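Local structure of glucuronoarabinoxylan endo-1,4-beta-xylanase (Clostridium papyrosolvens, 4FMV) at residues N35-D40 and G278-R283; I263-W266 and P270-L273. The protein hydrolyses xylan chains internally as a family 30, subfamily 8 endoxylanase, this chain being the catalytic part of a longer protein. One frame throughout, in Å; residues are numbered along the deposited sequence.

Interaction 1. Residues N35-D40 and G278-R283; sequences NSLYGD and GTIYKR
With CG1 of Ile280 set anti to its carbonyl carbon (chi1 -59°) and a second turn at chi2 (-63°), the CD1 methyl is directed at helix 31-40, where Ser36 and Leu37 receive it. Its nearest neighbour is the CB of Ser36, with Ser36 CB to Ile280 CD1 measuring 3.6 Å, and CG1 follows behind at 3.9 Å from the same Ser36 CB. On the next residue of the helix, the CD2 branch of Leu37 reaches Ile280 CD1 at 4.1 Å, the two side chains running past one another in opposite directions. Small Ser36 lets the loop come close, whereas the branched Leu37 and Ile280 supply the methyl groups that fill the interface; Ala284 and Tyr285 of helix 282-291 add to this apolar surface. The helix ends in a wider, pi-type turn, marked by Asp40 N bonding to Asn35 O at 2.9 Å.

One water completes the junction. It lies 2.6 Å from Ser36 OG and donates a hydrogen bond to Gly278 O, also at 2.6 Å. Ser36 OG is hydrogen-bonded to Tyr32 O one turn back as well, so the hydroxyl is held against its own helix. Gly278 has a positive phi (108°), a backbone shape that suits glycine. No direct hydrogen bond crosses between the segments: their cohesion is apolar, and their polar link depends on this bridging water.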
ATOM      1  N   ASN A  35       8.831  15.686   3.603  1.00 10.89           N
ATOM      2  CA  ASN A  35       7.888  16.818   3.523  1.00 14.02           C
ATOM      3  C   ASN A  35       7.197  16.878   2.177  1.00 12.57           C
ATOM      4  O   ASN A  35       6.009  17.203   2.090  1.00 13.04           O
ATOM      5  CB  ASN A  35       8.575  18.166   3.827  1.00 15.48           C
ATOM      6  CG  ASN A  35       8.997  18.296   5.282  1.00 16.63           C
ATOM      7  OD1 ASN A  35       8.540  17.539   6.145  1.00 18.16           O
ATOM      8  ND2 ASN A  35       9.883  19.265   5.566  1.00 16.18           N
ATOM      9  N   SER A  36       7.933  16.546   1.117  1.00 11.55           N
ATOM     10  CA  SER A  36       7.341  16.517  -0.218  1.00 10.28           C
ATOM     11  C   SER A  36       6.318  15.388  -0.329  1.00 10.77           C
ATOM     12  O   SER A  36       5.208  15.589  -0.824  1.00 12.71           O
ATOM     13  CB  SER A  36       8.420  16.354  -1.296  1.00  9.83           C
ATOM     14  OG  SER A  36       9.266  17.497  -1.375  1.00 10.92           O
ATOM     15  N   LEU A  37       6.711  14.195   0.113  1.00  9.09           N
ATOM     16  CA  LEU A  37       5.866  13.011  -0.040  1.00 10.75           C
ATOM     17  C   LEU A  37       4.748  12.930   0.995  1.00  9.93           C
ATOM     18  O   LEU A  37       3.588  12.638   0.657  1.00  8.57           O
ATOM     19  CB  LEU A  37       6.726  11.743   0.032  1.00  8.22           C
ATOM     20  CG  LEU A  37       7.711  11.597  -1.135  1.00 11.28           C
ATOM     21  CD1 LEU A  37       8.349  10.248  -1.097  1.00 14.96           C
ATOM     22  CD2 LEU A  37       6.978  11.795  -2.479  1.00 12.06           C
ATOM     23  N   TYR A  38       5.117  13.112   2.262  1.00  7.25           N
ATOM     24  CA  TYR A  38       4.155  13.014   3.348  1.00  8.02           C
ATOM     25  C   TYR A  38       3.349  14.274   3.628  1.00 13.31           C
ATOM     26  O   TYR A  38       2.200  14.165   4.060  1.00 11.81           O
ATOM     27  CB  TYR A  38       4.768  12.336   4.594  1.00  6.69           C
ATOM     28  CG  TYR A  38       4.975  10.871   4.266  1.00 10.72           C
ATOM     29  CD1 TYR A  38       6.027  10.466   3.430  1.00 10.36           C
ATOM     30  CD2 TYR A  38       4.062   9.910   4.681  1.00 10.94           C
ATOM     31  CE1 TYR A  38       6.197   9.133   3.071  1.00  9.56           C
ATOM     32  CE2 TYR A  38       4.223   8.567   4.320  1.00 10.31           C
ATOM     33  CZ  TYR A  38       5.287   8.192   3.519  1.00 10.27           C
ATOM     34  OH  TYR A  38       5.436   6.868   3.157  1.00  8.96           O
ATOM     35  N   GLY A  39       3.972  15.453   3.521  1.00 14.25           N
ATOM     36  CA  GLY A  39       3.207  16.698   3.489  1.00 13.72           C
ATOM     37  C   GLY A  39       2.488  17.154   2.226  1.00 12.21           C
ATOM     38  O   GLY A  39       1.256  17.113   2.168  1.00 12.20           O
ATOM     39  N   ASP A  40       3.255  17.418   1.161  1.00 10.91           N
ATOM     40  CA  ASP A  40       2.728  18.000  -0.076  1.00 10.43           C
ATOM     41  C   ASP A  40       1.791  17.015  -0.754  1.00 10.06           C
ATOM     42  O   ASP A  40       0.694  17.392  -1.124  1.00 12.25           O
ATOM     43  CB  ASP A  40       3.844  18.366  -1.090  1.00 14.66           C
ATOM     44  CG  ASP A  40       4.700  19.561  -0.639  1.00 16.10           C
ATOM     45  OD1 ASP A  40       4.297  20.272   0.297  1.00 18.32           O
ATOM     46  OD2 ASP A  40       5.777  19.786  -1.225  1.00 15.37           O
ATOM     47  N   GLY A 278      16.114  15.445  -3.214  1.00  8.13           N
ATOM     48  CA  GLY A 278      14.788  16.022  -3.101  1.00  8.11           C
ATOM     49  C   GLY A 278      13.961  16.161  -4.370  1.00 13.00           C
ATOM     50  O   GLY A 278      12.831  16.663  -4.310  1.00 10.02           O
ATOM     51  N   THR A 279      14.494  15.707  -5.507  1.00 11.00           N
ATOM     52  CA  THR A 279      13.726  15.641  -6.754  1.00  9.93           C
ATOM     53  C   THR A 279      12.582  14.624  -6.602  1.00 12.55           C
ATOM     54  O   THR A 279      12.774  13.562  -6.014  1.00  9.53           O
ATOM     55  CB  THR A 279      14.634  15.235  -7.940  1.00 10.59           C
ATOM     56  OG1 THR A 279      15.614  16.266  -8.175  1.00 10.21           O
ATOM     57  CG2 THR A 279      13.809  15.028  -9.208  1.00 14.03           C
ATOM     58  N   ILE A 280      11.395  14.960  -7.107  1.00 12.49           N
ATOM     59  CA  ILE A 280      10.206  14.109  -6.971  1.00 12.00           C
ATOM     60  C   ILE A 280       9.735  13.631  -8.346  1.00 12.06           C
ATOM     61  O   ILE A 280       9.454  14.448  -9.215  1.00 13.28           O
ATOM     62  CB  ILE A 280       9.047  14.891  -6.297  1.00  6.06           C
ATOM     63  CG1 ILE A 280       9.475  15.398  -4.913  1.00  7.13           C
ATOM     64  CG2 ILE A 280       7.791  14.008  -6.166  1.00  5.81           C
ATOM     65  CD1 ILE A 280       9.809  14.310  -3.924  1.00  6.61           C
ATOM     66  N   TYR A 281       9.643  12.319  -8.536  1.00  9.47           N
ATOM     67  CA  TYR A 281       9.310  11.741  -9.830  1.00 10.30           C
ATOM     68  C   TYR A 281       7.828  11.808 -10.143  1.00  9.95           C
ATOM     69  O   TYR A 281       6.991  11.878  -9.247  1.00 10.65           O
ATOM     70  CB  TYR A 281       9.747  10.282  -9.896  1.00 12.43           C
ATOM     71  CG  TYR A 281      11.241  10.073  -9.829  1.00 11.22           C
ATOM     72  CD1 TYR A 281      12.133  10.998 -10.379  1.00 13.18           C
ATOM     73  CD2 TYR A 281      11.758   8.955  -9.214  1.00  8.25           C
ATOM     74  CE1 TYR A 281      13.515  10.778 -10.326  1.00 13.55           C
ATOM     75  CE2 TYR A 281      13.114   8.735  -9.149  1.00 11.71           C
ATOM     76  CZ  TYR A 281      13.992   9.639  -9.702  1.00 12.03           C
ATOM     77  OH  TYR A 281      15.348   9.374  -9.620  1.00 13.93           O
ATOM     78  N   LYS A 282       7.510  11.782 -11.428  1.00  7.67           N
ATOM     79  CA  LYS A 282       6.110  11.801 -11.851  1.00  8.68           C
ATOM     80  C   LYS A 282       5.287  10.705 -11.178  1.00  8.47           C
ATOM     81  O   LYS A 282       4.148  10.947 -10.778  1.00  7.45           O
ATOM     82  CB  LYS A 282       6.002  11.717 -13.374  1.00  8.40           C
ATOM     83  CG  LYS A 282       4.574  11.873 -13.908  1.00  7.98           C
ATOM     84  CD  LYS A 282       4.613  12.073 -15.434  1.00 10.06           C
ATOM     85  CE  LYS A 282       5.380  13.358 -15.780  1.00 12.47           C
ATOM     86  NZ  LYS A 282       4.558  14.544 -15.392  1.00 11.84           N
ATOM     87  N   ARG A 283       5.860   9.506 -11.049  1.00  8.65           N
ATOM     88  CA  ARG A 283       5.182   8.394 -10.387  1.00 10.67           C
ATOM     89  C   ARG A 283       4.704   8.747  -8.981  1.00 13.39           C
ATOM     90  O   ARG A 283       3.658   8.255  -8.544  1.00 12.12           O
ATOM     91  CB  ARG A 283       6.074   7.142 -10.339  1.00 11.05           C
ATOM     92  CG  ARG A 283       6.183   6.374 -11.662  1.00  7.66           C
ATOM     93  CD  ARG A 283       7.480   5.568 -11.676  1.00  8.32           C
ATOM     94  NE  ARG A 283       8.609   6.479 -11.824  1.00 10.71           N
ATOM     95  CZ  ARG A 283       9.867   6.188 -11.531  1.00 13.16           C
ATOM     96  NH1 ARG A 283      10.179   5.001 -11.054  1.00 13.20           N
ATOM     97  NH2 ARG A 283      10.814   7.105 -11.702  1.00 16.37           N
TER
HETATM   98  O   HOH W   1      11.763  16.792  -1.898  1.00 14.11           O

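Interaction 2. Residues I263-W266 and P270-L273; sequences IYWW and PNGL
Tyr264 lays one face of its ring against Leu273 and directs its hydroxyl to the backbone of Asn271, joining strand 261-266 of the (beta/alpha)8 barrel to the loop that follows it. CG of Tyr264 stands opposite its backbone N (chi1 -162°), which sends the ring toward that loop. Leu273 CD2 sits over the ring centre, 3.6 Å from the centroid of the Tyr264 ring, a CH-pi contact for which a branched aliphatic residue is well shaped. Tyr264 OH donates to Asn271 O at 2.7 Å; tyrosine suits the place by offering both an apolar face and a polar end, and its OH is also bonded to Phe235 N.

Past the corner the chain turns at Trp265, Trp266 uses its indole N-H to hold the side-chain amide of Asn271, whose plane stands 76° from that of the ring. Gly272, with no side chain, lets its CA come to 3.1 Å from Trp266 O.

Farther out, backbone bonds of Tyr264 with Gly20 and Trp265 with Ser22 anchor the strand to strand 11-22, and the ring of Trp269 stacks with that of Trp266. The Trp266 NE1 to Asn271 OD1 bond, 2.9 Å long and 164° at the hydrogen, lies near the indole plane but meets the carbonyl from above its own plane.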
ATOM      1  N   ILE A 263       0.516   0.507  -1.329  0.50  9.68           N
ATOM      2  CA  ILE A 263       1.786   1.062  -0.868  0.50  8.59           C
ATOM      3  C   ILE A 263       2.893   0.774  -1.872  0.50  8.72           C
ATOM      4  O   ILE A 263       3.183  -0.378  -2.175  0.50  6.84           O
ATOM      5  CB  ILE A 263       2.197   0.498   0.520  0.50  7.01           C
ATOM      6  CG1 ILE A 263       1.174   0.871   1.596  0.50  6.29           C
ATOM      7  CG2 ILE A 263       3.598   0.983   0.927  0.50  6.37           C
ATOM      8  CD1 ILE A 263       0.283  -0.294   2.050  0.50  2.91           C
ATOM      9  N   TYR A 264       3.498   1.839  -2.387  1.00  6.22           N
ATOM     10  CA  TYR A 264       4.600   1.755  -3.331  1.00 10.34           C
ATOM     11  C   TYR A 264       5.851   1.162  -2.654  1.00  9.16           C
ATOM     12  O   TYR A 264       5.971   1.122  -1.436  1.00  8.93           O
ATOM     13  CB  TYR A 264       4.901   3.161  -3.928  1.00  8.14           C
ATOM     14  CG  TYR A 264       5.720   3.165  -5.211  1.00  9.23           C
ATOM     15  CD1 TYR A 264       5.101   3.090  -6.455  1.00  9.42           C
ATOM     16  CD2 TYR A 264       7.119   3.262  -5.177  1.00  7.69           C
ATOM     17  CE1 TYR A 264       5.845   3.098  -7.630  1.00 11.23           C
ATOM     18  CE2 TYR A 264       7.878   3.255  -6.358  1.00  7.54           C
ATOM     19  CZ  TYR A 264       7.229   3.179  -7.575  1.00 12.06           C
ATOM     20  OH  TYR A 264       7.953   3.152  -8.744  1.00 11.44           O
ATOM     21  N   TRP A 265       6.782   0.716  -3.475  1.00  7.58           N
ATOM     22  CA  TRP A 265       8.095   0.268  -3.039  1.00  8.39           C
ATOM     23  C   TRP A 265       8.955   1.499  -2.634  1.00 11.48           C
ATOM     24  O   TRP A 265       8.411   2.532  -2.215  1.00 12.44           O
ATOM     25  CB  TRP A 265       8.726  -0.623  -4.122  1.00  7.06           C
ATOM     26  CG  TRP A 265      10.082  -1.200  -3.838  1.00  9.90           C
ATOM     27  CD1 TRP A 265      11.080  -1.402  -4.753  1.00 10.73           C
ATOM     28  CD2 TRP A 265      10.604  -1.664  -2.575  1.00 11.60           C
ATOM     29  NE1 TRP A 265      12.185  -1.948  -4.141  1.00 10.72           N
ATOM     30  CE2 TRP A 265      11.920  -2.117  -2.806  1.00 12.29           C
ATOM     31  CE3 TRP A 265      10.091  -1.731  -1.278  1.00 11.69           C
ATOM     32  CZ2 TRP A 265      12.728  -2.628  -1.788  1.00 13.26           C
ATOM     33  CZ3 TRP A 265      10.898  -2.244  -0.264  1.00  9.79           C
ATOM     34  CH2 TRP A 265      12.201  -2.683  -0.527  1.00  9.09           C
ATOM     35  N   TRP A 266      10.266   1.317  -2.538  1.00  8.21           N
ATOM     36  CA  TRP A 266      11.146   2.274  -1.883  1.00  6.35           C
ATOM     37  C   TRP A 266      11.261   3.676  -2.494  1.00 11.24           C
ATOM     38  O   TRP A 266      10.998   3.901  -3.688  1.00  9.68           O
ATOM     39  CB  TRP A 266      12.540   1.646  -1.669  1.00  7.35           C
ATOM     40  CG  TRP A 266      13.244   1.182  -2.918  1.00 10.75           C
ATOM     41  CD1 TRP A 266      12.888   1.430  -4.227  1.00 12.66           C
ATOM     42  CD2 TRP A 266      14.425   0.367  -2.973  1.00 13.96           C
ATOM     43  NE1 TRP A 266      13.787   0.826  -5.085  1.00 12.79           N
ATOM     44  CE2 TRP A 266      14.735   0.165  -4.341  1.00 14.37           C
ATOM     45  CE3 TRP A 266      15.247  -0.209  -1.999  1.00 15.90           C
ATOM     46  CZ2 TRP A 266      15.837  -0.579  -4.751  1.00 14.53           C
ATOM     47  CZ3 TRP A 266      16.343  -0.958  -2.406  1.00 17.32           C
ATOM     48  CH2 TRP A 266      16.631  -1.131  -3.773  1.00 17.35           C
ATOM     49  N   PRO A 270      16.011   5.136  -8.348  1.00 14.26           N
ATOM     50  CA  PRO A 270      15.528   5.387  -9.715  1.00 15.86           C
ATOM     51  C   PRO A 270      14.184   4.724 -10.056  1.00 16.49           C
ATOM     52  O   PRO A 270      13.386   5.324 -10.784  1.00 14.42           O
ATOM     53  CB  PRO A 270      16.630   4.782 -10.582  1.00 18.29           C
ATOM     54  CG  PRO A 270      17.882   4.914  -9.735  1.00 19.39           C
ATOM     55  CD  PRO A 270      17.414   4.669  -8.328  1.00 17.71           C
ATOM     56  N   ASN A 271      13.936   3.512  -9.558  1.00 13.81           N
ATOM     57  CA  ASN A 271      12.624   2.880  -9.758  1.00 13.43           C
ATOM     58  C   ASN A 271      11.699   3.267  -8.611  1.00 12.08           C
ATOM     59  O   ASN A 271      10.589   2.738  -8.479  1.00 11.09           O
ATOM     60  CB  ASN A 271      12.724   1.359  -9.912  1.00 12.87           C
ATOM     61  CG  ASN A 271      13.349   0.684  -8.713  1.00 14.77           C
ATOM     62  OD1 ASN A 271      14.081   1.310  -7.950  1.00 14.09           O
ATOM     63  ND2 ASN A 271      13.068  -0.608  -8.541  1.00 17.40           N
ATOM     64  N   GLY A 272      12.201   4.163  -7.760  1.00 12.69           N
ATOM     65  CA  GLY A 272      11.447   4.684  -6.632  1.00 12.17           C
ATOM     66  C   GLY A 272      10.688   5.954  -6.978  1.00 14.44           C
ATOM     67  O   GLY A 272      10.224   6.118  -8.109  1.00 16.82           O
ATOM     68  N   LEU A 273      10.410   6.772  -5.968  1.00 13.18           N
ATOM     69  CA  LEU A 273       9.703   8.039  -6.166  1.00  8.75           C
ATOM     70  C   LEU A 273      10.496   9.356  -6.119  1.00  8.73           C
ATOM     71  O   LEU A 273       9.938  10.421  -6.407  1.00  8.88           O
ATOM     72  CB  LEU A 273       8.564   8.107  -5.147  1.00  7.12           C
ATOM     73  CG  LEU A 273       7.678   6.858  -5.128  1.00  9.09           C
ATOM     74  CD1 LEU A 273       6.685   6.927  -3.968  1.00  8.49           C
ATOM     75  CD2 LEU A 273       6.982   6.722  -6.455  1.00  8.05           C
TER

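Overall arrangement
Both interactions belong to the (beta/alpha)8 barrel, with their centres about 11 Å apart. Along the sequence, helix 31-40 comes first; strand 261-266, the loop with 270-273, and the entry to helix 282-291 follow much later, so interaction 2 falls wholly between the two segments of interaction 1. They touch directly: Tyr281 N probably bonds to Leu273 O, and Arg283, also salt-bridged to Asp238, probably bonds to Pro270 O. Interaction 2 folds the loop back on its own strand, while interaction 1 joins the early and late parts of the barrel sequence, near where strand 261-266 pairs in parallel with strand 11-22 and the barrel closes.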